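Local coordinates for mitochondrial antiviral signaling protein (MAVS) (Equus caballus, PDB 4O9L), which probably relays antiviral innate immune signals at mitochondria by assembling into prion-like filaments through its caspase recruitment domain, at residues I25-I30 against Q55-E60. The protein carries 1 engineered substitution. Numbering follows the deposited sequence.
Sequences IHVLRI and QDTLLE. Engineered in segment 25-30: Arg29 (natural residue Glu).
In the hydrophobic core of this caspase recruitment domain, a helical bundle of the death-fold class, the short helix 27-30 is docked on the long helix 39-66 by Val27, its first residue, and by Ile25 in the loop just before it, which meet Thr57 and Leu58. The contact illustrates how a single turn of helix can be seated on a longer one: between 25-30 and 55-60 the fit is made by apolar branches, with no hydrogen bond joining them, while polar bonds come from Asn54, just before 55-60 in the same helix. All four touching residues are buried. The backbones come nearest at Val27 and Leu58, whose CA atoms lie 6.3 Å apart.

Leu58 reaches across with its CD1 methyl, its CG standing anti to the backbone N (chi1 -170°). Leu58 CD1 arrives against the beta-branch of Ile25, 3.9 Å from Ile25 CG2 and close to CB as well, the two side chains crossing at about a right angle. Ile25 also touches Leu79 of helix 71-81, so it links the Leu58 contact to a third helix.

Val27 divides its two methyls between neighbouring residues of helix 39-66. Val27 CG2 lies over the backbone at the start of Leu58, 3.9 Å from Leu58 N, and also packs against Leu58 CD1 at 4.1 Å. Thr57 OG1 is hydrogen-bonded to Gly53 O within its own helix, leaving its methyl to make the contact.

Polar tethers flank this apolar patch: Asn54 hydrogen-bonds Val27 N through OD1 and Ile25 O through ND2, bracketing His26, the N-cap residue of the short helix. With the Val27 backbone tied in this way and CG1 anti to the backbone N (chi1 168°), the CG1 methyl reaches Thr57, Val27 CG1 lying 3.9 Å from Thr57 CG2.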
ATOM      1  N   ILE A  25      -5.412  -7.753   2.853  1.00  4.17           N
ATOM      2  CA  ILE A  25      -4.897  -7.452   1.523  1.00  4.01           C
ATOM      3  C   ILE A  25      -4.163  -8.711   1.070  1.00  9.23           C
ATOM      4  O   ILE A  25      -3.442  -9.326   1.862  1.00  9.04           O
ATOM      5  CB  ILE A  25      -3.912  -6.260   1.566  1.00  3.51           C
ATOM      6  CG1 ILE A  25      -4.650  -4.990   2.001  1.00  5.89           C
ATOM      7  CG2 ILE A  25      -3.206  -6.055   0.213  1.00  3.26           C
ATOM      8  CD1 ILE A  25      -3.743  -3.777   2.156  1.00  4.51           C
ATOM      9  N   HIS A  26      -4.378  -9.128  -0.173  1.00  3.80           N
ATOM     10  CA  HIS A  26      -3.574 -10.193  -0.752  1.00  7.97           C
ATOM     11  C   HIS A  26      -2.553  -9.524  -1.659  1.00  7.04           C
ATOM     12  O   HIS A  26      -2.923  -8.926  -2.671  1.00  6.60           O
ATOM     13  CB  HIS A  26      -4.437 -11.156  -1.563  1.00 10.46           C
ATOM     14  CG  HIS A  26      -3.670 -12.299  -2.158  1.00 18.15           C
ATOM     15  ND1 HIS A  26      -4.119 -13.011  -3.251  1.00 20.53           N
ATOM     16  CD2 HIS A  26      -2.485 -12.857  -1.808  1.00 22.28           C
ATOM     17  CE1 HIS A  26      -3.244 -13.955  -3.549  1.00 18.24           C
ATOM     18  NE2 HIS A  26      -2.241 -13.880  -2.690  1.00 22.15           N
ATOM     19  N   VAL A  27      -1.278  -9.617  -1.298  1.00  3.49           N
ATOM     20  CA  VAL A  27      -0.236  -8.870  -2.007  1.00  6.72           C
ATOM     21  C   VAL A  27      -0.241  -9.110  -3.515  1.00  4.51           C
ATOM     22  O   VAL A  27      -0.199  -8.162  -4.313  1.00  4.85           O
ATOM     23  CB  VAL A  27       1.170  -9.163  -1.426  1.00  8.62           C
ATOM     24  CG1 VAL A  27       2.278  -8.627  -2.357  1.00  3.40           C
ATOM     25  CG2 VAL A  27       1.295  -8.553  -0.045  1.00  8.40           C
ATOM     26  N   LEU A  28      -0.320 -10.371  -3.917  1.00  3.62           N
ATOM     27  CA  LEU A  28      -0.213 -10.700  -5.333  1.00  3.82           C
ATOM     28  C   LEU A  28      -1.354 -10.091  -6.132  1.00  6.04           C
ATOM     29  O   LEU A  28      -1.159  -9.634  -7.254  1.00  7.29           O
ATOM     30  CB  LEU A  28      -0.151 -12.214  -5.536  1.00  9.60           C
ATOM     31  CG  LEU A  28       1.175 -12.897  -5.200  1.00  7.51           C
ATOM     32  CD1 LEU A  28       1.180 -14.308  -5.820  1.00  9.85           C
ATOM     33  CD2 LEU A  28       2.373 -12.080  -5.692  1.00  4.07           C
ATOM     34  N   ARG A  29      -2.543 -10.070  -5.541  1.00  5.60           N
ATOM     35  CA  ARG A  29      -3.704  -9.496  -6.200  1.00  8.21           C
ATOM     36  C   ARG A  29      -3.632  -7.978  -6.313  1.00  6.93           C
ATOM     37  O   ARG A  29      -4.056  -7.417  -7.317  1.00  6.45           O
ATOM     38  CB  ARG A  29      -4.989  -9.893  -5.468  1.00 11.33           C
ATOM     39  CG  ARG A  29      -6.231  -9.317  -6.100  1.00 12.12           C
ATOM     40  CD  ARG A  29      -7.500  -9.776  -5.401  1.00 13.47           C
ATOM     41  NE  ARG A  29      -8.672  -9.274  -6.108  1.00  9.51           N
ATOM     42  CZ  ARG A  29      -9.906  -9.308  -5.624  1.00 11.11           C
ATOM     43  NH1 ARG A  29     -10.911  -8.821  -6.346  1.00 12.27           N
ATOM     44  NH2 ARG A  29     -10.124  -9.824  -4.420  1.00 11.95           N
ATOM     45  N   ILE A  30      -3.092  -7.310  -5.300  1.00  3.79           N
ATOM     46  CA  ILE A  30      -3.104  -5.848  -5.300  1.00  3.37           C
ATOM     47  C   ILE A  30      -1.999  -5.222  -6.161  1.00  5.67           C
ATOM     48  O   ILE A  30      -2.215  -4.154  -6.743  1.00  3.40           O
ATOM     49  CB  ILE A  30      -3.104  -5.241  -3.871  1.00  3.15           C
ATOM     50  CG1 ILE A  30      -3.607  -3.780  -3.918  1.00  5.71           C
ATOM     51  CG2 ILE A  30      -1.707  -5.339  -3.241  1.00  3.26           C
ATOM     52  CD1 ILE A  30      -3.922  -3.149  -2.542  1.00  7.08           C
ATOM     53  N   GLN A  55       2.287 -11.776   4.796  1.00  4.63           N
ATOM     54  CA  GLN A  55       2.384 -10.897   5.951  1.00  6.75           C
ATOM     55  C   GLN A  55       3.666 -10.051   5.941  1.00  7.49           C
ATOM     56  O   GLN A  55       3.601  -8.831   6.078  1.00  4.80           O
ATOM     57  CB  GLN A  55       2.248 -11.719   7.236  1.00 10.79           C
ATOM     58  CG  GLN A  55       2.447 -10.947   8.524  1.00 24.49           C
ATOM     59  CD  GLN A  55       2.406 -11.855   9.744  1.00 30.69           C
ATOM     60  OE1 GLN A  55       3.391 -12.526  10.068  1.00 32.60           O
ATOM     61  NE2 GLN A  55       1.262 -11.886  10.420  1.00 32.22           N
ATOM     62  N   ASP A  56       4.825 -10.681   5.752  1.00  5.68           N
ATOM     63  CA  ASP A  56       6.077  -9.926   5.706  1.00  7.57           C
ATOM     64  C   ASP A  56       6.192  -9.063   4.452  1.00  8.40           C
ATOM     65  O   ASP A  56       6.734  -7.954   4.509  1.00  9.92           O
ATOM     66  CB  ASP A  56       7.295 -10.848   5.843  1.00  7.25           C
ATOM     67  CG  ASP A  56       7.472 -11.374   7.261  1.00 14.68           C
ATOM     68  OD1 ASP A  56       7.131 -10.646   8.216  0.70 13.67           O
ATOM     69  OD2 ASP A  56       7.960 -12.513   7.421  1.00 25.12           O
ATOM     70  N   THR A  57       5.673  -9.560   3.330  1.00  7.73           N
ATOM     71  CA  THR A  57       5.724  -8.819   2.065  1.00  4.14           C
ATOM     72  C   THR A  57       4.805  -7.597   2.100  1.00  3.92           C
ATOM     73  O   THR A  57       5.080  -6.568   1.477  1.00  3.83           O
ATOM     74  CB  THR A  57       5.380  -9.735   0.872  1.00  3.99           C
ATOM     75  OG1 THR A  57       6.220 -10.894   0.939  1.00  4.23           O
ATOM     76  CG2 THR A  57       5.626  -9.026  -0.455  1.00  6.86           C
ATOM     77  N   LEU A  58       3.724  -7.700   2.859  1.00  3.91           N
ATOM     78  CA  LEU A  58       2.837  -6.569   3.031  1.00  6.18           C
ATOM     79  C   LEU A  58       3.568  -5.425   3.748  1.00  6.29           C
ATOM     80  O   LEU A  58       3.398  -4.252   3.394  1.00  6.22           O
ATOM     81  CB  LEU A  58       1.581  -7.000   3.790  1.00  8.01           C
ATOM     82  CG  LEU A  58       0.452  -5.980   3.847  1.00 13.78           C
ATOM     83  CD1 LEU A  58      -0.012  -5.619   2.441  1.00  9.22           C
ATOM     84  CD2 LEU A  58      -0.705  -6.535   4.681  1.00 18.65           C
ATOM     85  N   LEU A  59       4.388  -5.758   4.745  1.00  6.25           N
ATOM     86  CA  LEU A  59       5.187  -4.740   5.423  1.00  6.72           C
ATOM     87  C   LEU A  59       6.108  -4.066   4.406  1.00  6.26           C
ATOM     88  O   LEU A  59       6.213  -2.830   4.342  1.00  5.56           O
ATOM     89  CB  LEU A  59       6.003  -5.358   6.556  1.00  9.61           C
ATOM     90  CG  LEU A  59       5.213  -5.810   7.792  1.00 17.91           C
ATOM     91  CD1 LEU A  59       6.081  -6.629   8.729  1.00 20.10           C
ATOM     92  CD2 LEU A  59       4.631  -4.615   8.538  1.00 18.88           C
ATOM     93  N   GLU A  60       6.761  -4.887   3.589  1.00  4.52           N
ATOM     94  CA  GLU A  60       7.681  -4.376   2.584  1.00  4.57           C
ATOM     95  C   GLU A  60       6.939  -3.560   1.522  1.00  4.21           C
ATOM     96  O   GLU A  60       7.458  -2.567   1.004  1.00  5.50           O
ATOM     97  CB  GLU A  60       8.483  -5.532   1.973  1.00  4.71           C
ATOM     98  CG  GLU A  60       9.432  -5.135   0.847  1.00  4.88           C
ATOM     99  CD  GLU A  60      10.438  -4.073   1.251  1.00  9.76           C
ATOM    100  OE1 GLU A  60      10.784  -3.969   2.455  1.00 10.61           O
ATOM    101  OE2 GLU A  60      10.891  -3.334   0.347  1.00 11.56           O
TER